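Local coordinates for periplasmic protein TorT (Vibrio parahaemolyticus, PDB 3O1I), which probably senses a small ligand in the periplasm as a type I periplasmic-binding-protein homologue, presumably working with a partner sensor protein of the Tor signalling system, at residues V40-G44 against Q55-C59; Y77-S83 against L97-Q103; N87-T93 against L106-V111. One frame throughout, in Å; residues are numbered along the deposited sequence.

Contact 1: residues V40-G44 against Q55-C59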
ATOM      1  N   VAL D  40      -6.960  11.022  26.552  1.00 83.24           N
ATOM      2  CA  VAL D  40      -7.799  10.422  25.530  1.00 79.16           C
ATOM      3  C   VAL D  40      -7.159   9.276  24.744  1.00 75.40           C
ATOM      4  O   VAL D  40      -6.063   9.414  24.197  1.00 75.36           O
ATOM      5  CB  VAL D  40      -8.265  11.509  24.549  1.00 79.96           C
ATOM      6  CG1 VAL D  40      -9.428  12.273  25.149  1.00 78.89           C
ATOM      7  CG2 VAL D  40      -7.106  12.470  24.258  1.00 79.41           C
ATOM      8  N   LEU D  41      -7.854   8.144  24.701  1.00 70.66           N
ATOM      9  CA  LEU D  41      -7.390   6.967  23.968  1.00 66.06           C
ATOM     10  C   LEU D  41      -8.472   6.566  22.975  1.00 63.52           C
ATOM     11  O   LEU D  41      -9.588   6.212  23.374  1.00 62.74           O
ATOM     12  CB  LEU D  41      -7.137   5.782  24.907  1.00 64.00           C
ATOM     13  CG  LEU D  41      -6.206   5.942  26.107  1.00 62.95           C
ATOM     14  CD1 LEU D  41      -5.963   4.546  26.685  1.00 61.84           C
ATOM     15  CD2 LEU D  41      -4.888   6.615  25.707  1.00 60.19           C
ATOM     16  N   GLU D  42      -8.144   6.609  21.687  1.00 59.93           N
ATOM     17  CA  GLU D  42      -9.112   6.255  20.661  1.00 55.68           C
ATOM     18  C   GLU D  42      -8.785   4.889  20.077  1.00 51.98           C
ATOM     19  O   GLU D  42      -7.651   4.631  19.670  1.00 52.90           O
ATOM     20  CB  GLU D  42      -9.138   7.339  19.576  1.00 56.61           C
ATOM     21  CG  GLU D  42      -7.876   7.448  18.748  1.00 59.52           C
ATOM     22  CD  GLU D  42      -8.001   6.732  17.419  1.00 62.72           C
ATOM     23  OE1 GLU D  42      -6.989   6.668  16.688  1.00 65.78           O
ATOM     24  OE2 GLU D  42      -9.111   6.242  17.098  1.00 62.86           O
ATOM     25  N   ALA D  43      -9.790   4.022  20.042  1.00 47.22           N
ATOM     26  CA  ALA D  43      -9.648   2.659  19.545  1.00 45.57           C
ATOM     27  C   ALA D  43      -9.255   2.526  18.075  1.00 46.22           C
ATOM     28  O   ALA D  43      -9.094   1.403  17.567  1.00 46.61           O
ATOM     29  CB  ALA D  43     -10.935   1.898  19.788  1.00 46.02           C
ATOM     30  N   GLY D  44      -9.112   3.658  17.393  1.00 44.89           N
ATOM     31  CA  GLY D  44      -8.745   3.636  15.990  1.00 42.87           C
ATOM     32  C   GLY D  44      -9.791   3.073  15.039  1.00 43.46           C
ATOM     33  O   GLY D  44      -9.555   3.038  13.836  1.00 45.78           O
ATOM     34  N   GLN D  55      -7.159  -0.697  25.783  1.00 70.36           N
ATOM     35  CA  GLN D  55      -7.040   0.722  26.126  1.00 70.65           C
ATOM     36  C   GLN D  55      -7.868   0.985  27.373  1.00 71.49           C
ATOM     37  O   GLN D  55      -7.583   1.889  28.161  1.00 71.20           O
ATOM     38  CB  GLN D  55      -7.550   1.607  24.982  1.00 70.01           C
ATOM     39  CG  GLN D  55      -6.713   1.543  23.709  1.00 68.83           C
ATOM     40  CD  GLN D  55      -7.038   2.667  22.740  1.00 66.80           C
ATOM     41  OE1 GLN D  55      -8.165   2.774  22.260  1.00 66.41           O
ATOM     42  NE2 GLN D  55      -6.044   3.515  22.449  1.00 63.96           N
ATOM     43  N   LEU D  56      -8.903   0.171  27.531  1.00 72.54           N
ATOM     44  CA  LEU D  56      -9.810   0.246  28.669  1.00 73.85           C
ATOM     45  C   LEU D  56      -9.024  -0.233  29.887  1.00 74.72           C
ATOM     46  O   LEU D  56      -9.113   0.342  30.974  1.00 74.33           O
ATOM     47  CB  LEU D  56     -11.007  -0.667  28.409  1.00 72.19           C
ATOM     48  CG  LEU D  56     -12.338  -0.377  29.090  1.00 70.27           C
ATOM     49  CD1 LEU D  56     -12.691   1.101  28.959  1.00 68.85           C
ATOM     50  CD2 LEU D  56     -13.403  -1.260  28.451  1.00 67.49           C
ATOM     51  N   ALA D  57      -8.248  -1.293  29.679  1.00 76.02           N
ATOM     52  CA  ALA D  57      -7.405  -1.858  30.726  1.00 76.38           C
ATOM     53  C   ALA D  57      -6.207  -0.932  30.931  1.00 76.32           C
ATOM     54  O   ALA D  57      -5.644  -0.862  32.017  1.00 75.18           O
ATOM     55  CB  ALA D  57      -6.934  -3.254  30.324  1.00 75.72           C
ATOM     56  N   LEU D  58      -5.819  -0.225  29.874  1.00 77.25           N
ATOM     57  CA  LEU D  58      -4.707   0.704  29.952  1.00 78.87           C
ATOM     58  C   LEU D  58      -5.123   1.873  30.817  1.00 80.84           C
ATOM     59  O   LEU D  58      -4.327   2.403  31.589  1.00 81.14           O
ATOM     60  CB  LEU D  58      -4.317   1.213  28.565  1.00 78.02           C
ATOM     61  CG  LEU D  58      -3.424   2.459  28.561  1.00 77.81           C
ATOM     62  CD1 LEU D  58      -2.150   2.216  29.355  1.00 76.56           C
ATOM     63  CD2 LEU D  58      -3.093   2.824  27.131  1.00 78.71           C
ATOM     64  N   CYS D  59      -6.379   2.282  30.684  1.00 83.47           N
ATOM     65  CA  CYS D  59      -6.875   3.394  31.480  1.00 86.16           C
ATOM     66  C   CYS D  59      -6.677   3.085  32.959  1.00 86.82           C
ATOM     67  O   CYS D  59      -6.085   3.877  33.696  1.00 86.37           O
ATOM     68  CB  CYS D  59      -8.357   3.648  31.194  1.00 87.11           C
ATOM     69  SG  CYS D  59      -8.727   4.762  29.792  1.00 89.25           S
TER
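Leu-41 and Gln-55 are the nearest backbone pair, CA to CA 6.6 Å, where strand 37-42 packs against helix 49-62. The short axes run nearly antiparallel at 165° and come within 9.5 Å, as expected where a helix returns over a parallel sheet in a beta-alpha-beta crossover.

Leu-41 carries the contact. Its CG lies beside the backbone N (chi1 -54°), and the extended branch sends CD1 to the helix. There CD1 meets Leu-58 CD2 at 3.4 Å, the two leucine side chains crossing at about a right angle. The same methyl lies close to the carbonyl O of Gln-55, which the helix already uses to accept the amide of Cys-59. On its other flank Leu-41 CD1 reaches Cys-59 SG at 4.2 Å. That sulfur is joined in a disulfide to Cys-9 of strand 7-12, so the helix is tied covalently to the strand next to 37-42. Gln-55 extends the other way along the strand: its side chain passes by Leu-41 CB, and its amide end lies over the backbone from Glu-42 to Ala-43.

The interface is thus mixed: Leu-41 CD1 packs on Leu-58 and beside Cys-59 SG, and the polar Gln-55 side chain follows the strand backbone, while the disulfide fixes the same helix to the adjoining strand.

Contact 2: residues Y77-S83 against L97-Q103; sequences YEHNLKS and LDLDEEQ
Gln-103 reaches across to the backbone of residues 79-82, forming the one clear hydrogen bond between the segments. Both belong to the first alpha/beta lobe of a type I periplasmic-binding-protein fold: residues 77-83 are a loop running into helix 82-85, and residues 97-103 lie in the connection between strands 90-92 and 107-110.

The glutamine chain is bent at chi2 (-56°), which folds it back along the facing loop. CG lies 3.1 Å from Glu-78 O, and the amide carbon sits next to the peptide between His-79 and Asn-80. Beyond it, OE1 is directed at the start of the helix.

Leu-99 faces the other flank. Its CB starts away from the 77-83 loop, yet the extended branch returns, and CD2 meets Leu-81 CD2 at 3.9 Å, the two chains set obliquely to each other. Leu-81 in turn packs on Val-90 and Leu-106, so this apolar pair continues into the sheet. Tyr-77 brings its ring obliquely towards Leu-97 CD1, while its hydroxyl bonds to Gln-52 of helix 49-62.

At the outer side the His-79 and Asp-100 side chains cross at about a right angle, touching through Asp-100 CB and His-79 ND1 at 3.5 Å. Ring and carboxylate planes are turned 60° apart. Asp-100 CG lies in the plane of the ring at its edge, and Glu-78 CG lies over one face, near the rim. Lys-82 stretches out fully extended, bringing NZ to 4.0 Å from Glu-102 OE2, too far for a salt bridge but probably a mild attraction. The hydrogen bond from Lys-82 N to Gln-103 OE1 is 2.9 Å long, with 162° at the hydrogen and the donor nearly in line with the C=O bond.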
ATOM      1  N   TYR D  77     -19.294  -4.707  26.666  1.00 87.13           N
ATOM      2  CA  TYR D  77     -18.905  -4.866  28.064  1.00 87.46           C
ATOM      3  C   TYR D  77     -20.142  -5.095  28.916  1.00 88.70           C
ATOM      4  O   TYR D  77     -20.176  -4.736  30.100  1.00 88.32           O
ATOM      5  CB  TYR D  77     -18.188  -3.605  28.523  1.00 86.08           C
ATOM      6  CG  TYR D  77     -17.207  -3.113  27.499  1.00 85.93           C
ATOM      7  CD1 TYR D  77     -17.049  -1.756  27.257  1.00 86.24           C
ATOM      8  CD2 TYR D  77     -16.432  -4.010  26.767  1.00 86.19           C
ATOM      9  CE1 TYR D  77     -16.139  -1.297  26.306  1.00 87.03           C
ATOM     10  CE2 TYR D  77     -15.521  -3.566  25.817  1.00 86.90           C
ATOM     11  CZ  TYR D  77     -15.377  -2.210  25.591  1.00 87.20           C
ATOM     12  OH  TYR D  77     -14.465  -1.767  24.661  1.00 87.37           O
ATOM     13  N   GLU D  78     -21.153  -5.700  28.296  1.00 89.57           N
ATOM     14  CA  GLU D  78     -22.431  -5.986  28.943  1.00 89.78           C
ATOM     15  C   GLU D  78     -22.278  -6.867  30.180  1.00 89.50           C
ATOM     16  O   GLU D  78     -22.944  -6.655  31.194  1.00 89.82           O
ATOM     17  CB  GLU D  78     -23.376  -6.663  27.943  1.00 89.62           C
ATOM     18  CG  GLU D  78     -24.821  -6.761  28.406  1.00 88.79           C
ATOM     19  CD  GLU D  78     -25.692  -7.550  27.442  1.00 88.19           C
ATOM     20  OE1 GLU D  78     -25.186  -7.972  26.378  1.00 87.93           O
ATOM     21  OE2 GLU D  78     -26.886  -7.748  27.747  1.00 87.31           O
ATOM     22  N   HIS D  79     -21.388  -7.847  30.089  1.00 88.49           N
ATOM     23  CA  HIS D  79     -21.155  -8.770  31.186  1.00 86.86           C
ATOM     24  C   HIS D  79     -19.680  -8.803  31.560  1.00 85.60           C
ATOM     25  O   HIS D  79     -19.229  -9.781  32.152  1.00 86.46           O
ATOM     26  CB  HIS D  79     -21.582 -10.181  30.771  1.00 86.99           C
ATOM     27  CG  HIS D  79     -22.957 -10.252  30.186  1.00 87.53           C
ATOM     28  ND1 HIS D  79     -24.091  -9.972  30.915  1.00 88.57           N
ATOM     29  CD2 HIS D  79     -23.380 -10.579  28.944  1.00 87.91           C
ATOM     30  CE1 HIS D  79     -25.155 -10.128  30.148  1.00 88.97           C
ATOM     31  NE2 HIS D  79     -24.752 -10.495  28.946  1.00 88.25           N
ATOM     32  N   ASN D  80     -18.925  -7.757  31.235  1.00 83.27           N
ATOM     33  CA  ASN D  80     -17.494  -7.789  31.529  1.00 81.65           C
ATOM     34  C   ASN D  80     -16.818  -6.489  31.922  1.00 80.17           C
ATOM     35  O   ASN D  80     -15.687  -6.513  32.379  1.00 78.77           O
ATOM     36  CB  ASN D  80     -16.743  -8.354  30.323  1.00 82.84           C
ATOM     37  CG  ASN D  80     -17.419  -9.574  29.736  1.00 84.79           C
ATOM     38  OD1 ASN D  80     -17.405 -10.654  30.328  1.00 84.47           O
ATOM     39  ND2 ASN D  80     -18.037  -9.405  28.570  1.00 85.30           N
ATOM     40  N   LEU D  81     -17.486  -5.358  31.740  1.00 80.12           N
ATOM     41  CA  LEU D  81     -16.886  -4.060  32.053  1.00 79.94           C
ATOM     42  C   LEU D  81     -15.964  -4.035  33.282  1.00 80.30           C
ATOM     43  O   LEU D  81     -14.796  -3.649  33.190  1.00 78.20           O
ATOM     44  CB  LEU D  81     -17.983  -3.002  32.219  1.00 79.61           C
ATOM     45  CG  LEU D  81     -17.512  -1.624  32.693  1.00 79.41           C
ATOM     46  CD1 LEU D  81     -16.436  -1.107  31.773  1.00 79.07           C
ATOM     47  CD2 LEU D  81     -18.679  -0.659  32.733  1.00 80.23           C
ATOM     48  N   LYS D  82     -16.498  -4.438  34.430  1.00 81.70           N
ATOM     49  CA  LYS D  82     -15.739  -4.452  35.677  1.00 82.56           C
ATOM     50  C   LYS D  82     -14.458  -5.264  35.482  1.00 82.45           C
ATOM     51  O   LYS D  82     -13.384  -4.903  35.978  1.00 81.34           O
ATOM     52  CB  LYS D  82     -16.605  -5.058  36.789  1.00 84.43           C
ATOM     53  CG  LYS D  82     -16.060  -4.871  38.208  1.00 87.30           C
ATOM     54  CD  LYS D  82     -17.022  -5.456  39.247  1.00 88.23           C
ATOM     55  CE  LYS D  82     -16.399  -5.515  40.635  1.00 88.30           C
ATOM     56  NZ  LYS D  82     -17.346  -6.129  41.605  1.00 88.84           N
ATOM     57  N   SER D  83     -14.600  -6.353  34.733  1.00 82.06           N
ATOM     58  CA  SER D  83     -13.513  -7.273  34.409  1.00 80.87           C
ATOM     59  C   SER D  83     -12.362  -6.607  33.642  1.00 80.06           C
ATOM     60  O   SER D  83     -11.332  -7.232  33.400  1.00 78.12           O
ATOM     61  CB  SER D  83     -14.087  -8.449  33.599  1.00 81.47           C
ATOM     62  OG  SER D  83     -13.081  -9.316  33.113  1.00 81.61           O
ATOM     63  N   LEU D  97     -24.536   2.017  26.328  1.00 76.50           N
ATOM     64  CA  LEU D  97     -23.682   1.059  27.027  1.00 77.54           C
ATOM     65  C   LEU D  97     -24.545   0.091  27.830  1.00 78.83           C
ATOM     66  O   LEU D  97     -24.843   0.340  28.991  1.00 80.03           O
ATOM     67  CB  LEU D  97     -22.718   1.788  27.965  1.00 76.85           C
ATOM     68  CG  LEU D  97     -21.792   0.912  28.814  1.00 76.64           C
ATOM     69  CD1 LEU D  97     -21.112  -0.138  27.941  1.00 77.12           C
ATOM     70  CD2 LEU D  97     -20.755   1.791  29.493  1.00 75.89           C
ATOM     71  N   ASP D  98     -24.942  -1.014  27.211  1.00 80.70           N
ATOM     72  CA  ASP D  98     -25.782  -2.004  27.881  1.00 83.65           C
ATOM     73  C   ASP D  98     -25.023  -2.909  28.852  1.00 85.15           C
ATOM     74  O   ASP D  98     -24.272  -3.788  28.432  1.00 85.21           O
ATOM     75  CB  ASP D  98     -26.510  -2.881  26.851  1.00 85.18           C
ATOM     76  CG  ASP D  98     -27.500  -2.095  25.999  1.00 86.89           C
ATOM     77  OD1 ASP D  98     -28.193  -1.212  26.550  1.00 88.41           O
ATOM     78  OD2 ASP D  98     -27.598  -2.374  24.782  1.00 86.24           O
ATOM     79  N   LEU D  99     -25.234  -2.700  30.148  1.00 86.78           N
ATOM     80  CA  LEU D  99     -24.580  -3.507  31.175  1.00 88.59           C
ATOM     81  C   LEU D  99     -25.564  -4.507  31.791  1.00 91.51           C
ATOM     82  O   LEU D  99     -26.765  -4.445  31.535  1.00 92.41           O
ATOM     83  CB  LEU D  99     -24.017  -2.597  32.263  1.00 85.48           C
ATOM     84  CG  LEU D  99     -23.043  -1.553  31.717  1.00 85.06           C
ATOM     85  CD1 LEU D  99     -22.627  -0.593  32.814  1.00 84.74           C
ATOM     86  CD2 LEU D  99     -21.831  -2.250  31.138  1.00 85.20           C
ATOM     87  N   ASP D 100     -25.046  -5.436  32.589  1.00 94.39           N
ATOM     88  CA  ASP D 100     -25.872  -6.439  33.260  1.00 95.85           C
ATOM     89  C   ASP D 100     -26.230  -5.855  34.626  1.00 96.44           C
ATOM     90  O   ASP D 100     -25.715  -4.794  34.992  1.00 96.74           O
ATOM     91  CB  ASP D 100     -25.071  -7.740  33.419  1.00 97.69           C
ATOM     92  CG  ASP D 100     -25.796  -8.789  34.242  1.00 99.60           C
ATOM     93  OD1 ASP D 100     -26.970  -9.094  33.938  1.00 99.81           O
ATOM     94  OD2 ASP D 100     -25.181  -9.318  35.195  1.00100.58           O
ATOM     95  N   GLU D 101     -27.111  -6.518  35.372  1.00 96.11           N
ATOM     96  CA  GLU D 101     -27.478  -6.012  36.691  1.00 96.19           C
ATOM     97  C   GLU D 101     -26.217  -5.842  37.541  1.00 96.23           C
ATOM     98  O   GLU D 101     -26.107  -4.900  38.335  1.00 95.43           O
ATOM     99  CB  GLU D 101     -28.446  -6.963  37.397  1.00 96.22           C
ATOM    100  CG  GLU D 101     -28.896  -6.432  38.752  1.00 96.96           C
ATOM    101  CD  GLU D 101     -29.896  -7.327  39.450  1.00 96.97           C
ATOM    102  OE1 GLU D 101     -29.546  -8.483  39.774  1.00 96.57           O
ATOM    103  OE2 GLU D 101     -31.034  -6.866  39.678  1.00 96.53           O
ATOM    104  N   GLU D 102     -25.268  -6.760  37.358  1.00 95.88           N
ATOM    105  CA  GLU D 102     -23.995  -6.736  38.075  1.00 94.71           C
ATOM    106  C   GLU D 102     -23.060  -5.660  37.508  1.00 93.55           C
ATOM    107  O   GLU D 102     -22.608  -4.764  38.227  1.00 92.80           O
ATOM    108  CB  GLU D 102     -23.328  -8.112  37.986  1.00 95.66           C
ATOM    109  CG  GLU D 102     -21.968  -8.201  38.663  1.00 97.69           C
ATOM    110  CD  GLU D 102     -21.975  -7.614  40.065  1.00 98.93           C
ATOM    111  OE1 GLU D 102     -22.831  -8.018  40.880  1.00 98.48           O
ATOM    112  OE2 GLU D 102     -21.119  -6.746  40.351  1.00 99.75           O
ATOM    113  N   GLN D 103     -22.778  -5.743  36.213  1.00 91.77           N
ATOM    114  CA  GLN D 103     -21.900  -4.772  35.574  1.00 90.56           C
ATOM    115  C   GLN D 103     -22.419  -3.351  35.767  1.00 90.17           C
ATOM    116  O   GLN D 103     -21.665  -2.441  36.124  1.00 88.65           O
ATOM    117  CB  GLN D 103     -21.783  -5.069  34.077  1.00 90.47           C
ATOM    118  CG  GLN D 103     -21.254  -6.454  33.726  1.00 88.92           C
ATOM    119  CD  GLN D 103     -19.896  -6.749  34.344  1.00 87.97           C
ATOM    120  OE1 GLN D 103     -19.027  -5.877  34.428  1.00 86.94           O
ATOM    121  NE2 GLN D 103     -19.703  -7.990  34.766  1.00 86.07           N
TER

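Contact 3: residues N87-T93 against L106-V111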
ATOM      1  N   ASN D  87     -13.486  -1.371  40.081  1.00 91.60           N
ATOM      2  CA  ASN D  87     -14.421  -0.511  40.804  1.00 93.05           C
ATOM      3  C   ASN D  87     -14.621   0.805  40.102  1.00 93.68           C
ATOM      4  O   ASN D  87     -15.463   1.602  40.511  1.00 94.48           O
ATOM      5  CB  ASN D  87     -13.925  -0.207  42.225  1.00 94.33           C
ATOM      6  CG  ASN D  87     -12.827   0.868  42.265  1.00 95.80           C
ATOM      7  OD1 ASN D  87     -11.756   0.709  41.670  1.00 96.09           O
ATOM      8  ND2 ASN D  87     -13.094   1.959  42.983  1.00 94.22           N
ATOM      9  N   THR D  88     -13.842   1.041  39.056  1.00 93.34           N
ATOM     10  CA  THR D  88     -13.942   2.294  38.338  1.00 92.38           C
ATOM     11  C   THR D  88     -15.353   2.562  37.831  1.00 91.45           C
ATOM     12  O   THR D  88     -15.999   1.685  37.253  1.00 89.67           O
ATOM     13  CB  THR D  88     -12.972   2.329  37.158  1.00 92.60           C
ATOM     14  OG1 THR D  88     -11.684   1.875  37.589  1.00 93.24           O
ATOM     15  CG2 THR D  88     -12.842   3.750  36.626  1.00 93.30           C
ATOM     16  N   PRO D  89     -15.857   3.783  38.079  1.00 91.29           N
ATOM     17  CA  PRO D  89     -17.188   4.223  37.662  1.00 90.55           C
ATOM     18  C   PRO D  89     -17.096   4.684  36.219  1.00 90.16           C
ATOM     19  O   PRO D  89     -16.270   5.540  35.886  1.00 89.26           O
ATOM     20  CB  PRO D  89     -17.473   5.375  38.614  1.00 91.73           C
ATOM     21  CG  PRO D  89     -16.118   5.999  38.767  1.00 91.92           C
ATOM     22  CD  PRO D  89     -15.226   4.792  38.954  1.00 91.36           C
ATOM     23  N   VAL D  90     -17.935   4.112  35.361  1.00 89.72           N
ATOM     24  CA  VAL D  90     -17.921   4.466  33.950  1.00 88.71           C
ATOM     25  C   VAL D  90     -19.017   5.465  33.604  1.00 88.12           C
ATOM     26  O   VAL D  90     -20.083   5.482  34.221  1.00 87.34           O
ATOM     27  CB  VAL D  90     -18.090   3.215  33.053  1.00 88.28           C
ATOM     28  CG1 VAL D  90     -17.053   2.170  33.415  1.00 87.55           C
ATOM     29  CG2 VAL D  90     -19.485   2.649  33.204  1.00 88.83           C
ATOM     30  N   PHE D  91     -18.729   6.305  32.617  1.00 87.61           N
ATOM     31  CA  PHE D  91     -19.667   7.313  32.144  1.00 87.16           C
ATOM     32  C   PHE D  91     -19.809   7.159  30.628  1.00 86.13           C
ATOM     33  O   PHE D  91     -18.859   7.439  29.892  1.00 86.46           O
ATOM     34  CB  PHE D  91     -19.153   8.731  32.450  1.00 88.04           C
ATOM     35  CG  PHE D  91     -19.301   9.146  33.886  1.00 88.67           C
ATOM     36  CD1 PHE D  91     -18.361   8.771  34.840  1.00 88.61           C
ATOM     37  CD2 PHE D  91     -20.389   9.920  34.287  1.00 88.75           C
ATOM     38  CE1 PHE D  91     -18.502   9.158  36.171  1.00 88.10           C
ATOM     39  CE2 PHE D  91     -20.539  10.308  35.613  1.00 88.70           C
ATOM     40  CZ  PHE D  91     -19.592   9.927  36.556  1.00 88.43           C
ATOM     41  N   ALA D  92     -20.975   6.711  30.162  1.00 83.87           N
ATOM     42  CA  ALA D  92     -21.203   6.559  28.726  1.00 81.79           C
ATOM     43  C   ALA D  92     -21.137   7.961  28.109  1.00 80.83           C
ATOM     44  O   ALA D  92     -21.774   8.883  28.606  1.00 80.63           O
ATOM     45  CB  ALA D  92     -22.565   5.917  28.468  1.00 79.70           C
ATOM     46  N   THR D  93     -20.365   8.119  27.033  1.00 79.92           N
ATOM     47  CA  THR D  93     -20.209   9.425  26.397  1.00 78.92           C
ATOM     48  C   THR D  93     -21.114   9.708  25.218  1.00 77.09           C
ATOM     49  O   THR D  93     -21.652  10.809  25.118  1.00 79.03           O
ATOM     50  CB  THR D  93     -18.784   9.657  25.881  1.00 80.96           C
ATOM     51  OG1 THR D  93     -17.841   9.175  26.841  1.00 84.25           O
ATOM     52  CG2 THR D  93     -18.549  11.157  25.637  1.00 80.55           C
ATOM     53  N   LEU D 106     -21.521  -0.203  37.833  1.00 90.72           N
ATOM     54  CA  LEU D 106     -20.396   0.674  37.551  1.00 90.47           C
ATOM     55  C   LEU D 106     -20.817   2.011  36.953  1.00 90.55           C
ATOM     56  O   LEU D 106     -20.232   3.055  37.258  1.00 89.85           O
ATOM     57  CB  LEU D 106     -19.440  -0.048  36.600  1.00 90.54           C
ATOM     58  CG  LEU D 106     -18.962  -1.413  37.103  1.00 90.40           C
ATOM     59  CD1 LEU D 106     -18.554  -2.277  35.928  1.00 90.46           C
ATOM     60  CD2 LEU D 106     -17.814  -1.234  38.085  1.00 90.05           C
ATOM     61  N   LEU D 107     -21.834   1.972  36.098  1.00 90.83           N
ATOM     62  CA  LEU D 107     -22.334   3.169  35.436  1.00 90.89           C
ATOM     63  C   LEU D 107     -22.909   4.136  36.458  1.00 91.37           C
ATOM     64  O   LEU D 107     -23.829   3.797  37.199  1.00 91.95           O
ATOM     65  CB  LEU D 107     -23.393   2.780  34.401  1.00 90.50           C
ATOM     66  CG  LEU D 107     -24.015   3.874  33.528  1.00 90.73           C
ATOM     67  CD1 LEU D 107     -22.943   4.820  33.009  1.00 90.07           C
ATOM     68  CD2 LEU D 107     -24.773   3.211  32.381  1.00 90.35           C
ATOM     69  N   LYS D 108     -22.358   5.344  36.497  1.00 91.70           N
ATOM     70  CA  LYS D 108     -22.805   6.354  37.446  1.00 92.38           C
ATOM     71  C   LYS D 108     -23.511   7.512  36.750  1.00 92.80           C
ATOM     72  O   LYS D 108     -24.298   8.239  37.365  1.00 92.17           O
ATOM     73  CB  LYS D 108     -21.604   6.882  38.238  1.00 93.54           C
ATOM     74  CG  LYS D 108     -20.744   5.794  38.887  1.00 93.57           C
ATOM     75  CD  LYS D 108     -21.559   4.886  39.808  1.00 92.34           C
ATOM     76  CE  LYS D 108     -20.719   3.733  40.343  1.00 91.48           C
ATOM     77  NZ  LYS D 108     -21.546   2.703  41.034  1.00 90.44           N
ATOM     78  N   GLY D 109     -23.217   7.672  35.464  1.00 93.57           N
ATOM     79  CA  GLY D 109     -23.813   8.733  34.667  1.00 93.24           C
ATOM     80  C   GLY D 109     -23.629   8.452  33.183  1.00 92.13           C
ATOM     81  O   GLY D 109     -22.658   7.801  32.791  1.00 92.89           O
ATOM     82  N   GLU D 110     -24.550   8.933  32.351  1.00 89.68           N
ATOM     83  CA  GLU D 110     -24.452   8.699  30.916  1.00 85.90           C
ATOM     84  C   GLU D 110     -25.155   9.741  30.070  1.00 83.21           C
ATOM     85  O   GLU D 110     -26.327  10.031  30.282  1.00 82.85           O
ATOM     86  CB  GLU D 110     -25.003   7.313  30.565  1.00 85.27           C
ATOM     87  CG  GLU D 110     -26.226   6.909  31.349  1.00 85.43           C
ATOM     88  CD  GLU D 110     -27.062   5.891  30.611  1.00 86.61           C
ATOM     89  OE1 GLU D 110     -27.788   6.295  29.682  1.00 87.57           O
ATOM     90  OE2 GLU D 110     -26.990   4.691  30.945  1.00 87.48           O
ATOM     91  N   VAL D 111     -24.421  10.300  29.111  1.00 80.42           N
ATOM     92  CA  VAL D 111     -24.965  11.289  28.195  1.00 78.20           C
ATOM     93  C   VAL D 111     -25.288  10.554  26.901  1.00 77.60           C
ATOM     94  O   VAL D 111     -24.739   9.489  26.637  1.00 77.72           O
ATOM     95  CB  VAL D 111     -23.955  12.442  27.928  1.00 77.66           C
ATOM     96  CG1 VAL D 111     -22.625  12.118  28.552  1.00 78.41           C
ATOM     97  CG2 VAL D 111     -23.796  12.691  26.431  1.00 76.53           C
TER
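Phe-91 sets the CD2-CE2 border of its ring obliquely against Gly-109, with CD2 at 3.6 Å from Gly-109 CA and CE2 beside the same backbone. The glycine has no side chain, and the ring can therefore press directly against its peptide. Further out, Phe-91 CZ approaches Lys-108 CB, the two side chains crossing at about a right angle. With chi1 at -52°, Lys-108 CG lies beside its backbone N and meets Pro-89 CB at 3.3 Å; the bend at chi2 then directs the rest of the chain, keeping CE near the same proline carbon, and the amine bonds to Thr-105 O. Outside the pair, Gln-259 and Ala-260 of helix 249-263 also pack against the phenylalanine.

Strand 107-110 is the outermost of the lobe's sheet within the chain and runs parallel to its inner neighbour 90-92, the axes 26° apart and 4.7 Å at the closest; both are weakly bonded. Val-90 bonds to Leu-106 O and Lys-108 N, and Ala-92 to Gly-109 O, weakly, and to Val-111 N, the last at 3.0 Å from Ala-92 O. Strand 107-110 thus has one extra residue, consistent with a beta bulge.

On the sheet face away from Phe-91, Leu-107 CD1 lies by Val-90 O, and Val-90 CG2 packs over the Leu-107 backbone. Ala-92 CB follows on that face, meeting Glu-110 CB at 3.5 Å.

All three contacts belong to one lobe, built on the five-stranded parallel sheet ordered 37-42, 7-12, 66-69, 90-92, 107-110. Contact 1 involves one outermost strand and contact 3 the other; their centres are about 15 Å apart and they do not touch. Along the chain contact 1 closes first, after which the segments of contacts 2 and 3 alternate. The centres of contacts 1 and 2 are about 17 Å apart, those of 2 and 3 about 11 Å, yet both pairs touch: Tyr-77 meets Leu-56, and Leu-99 packs on Leu-107. Contact 2 thus touches helix 49-62 on one hand and strands 90-92 and 107-110 on the other.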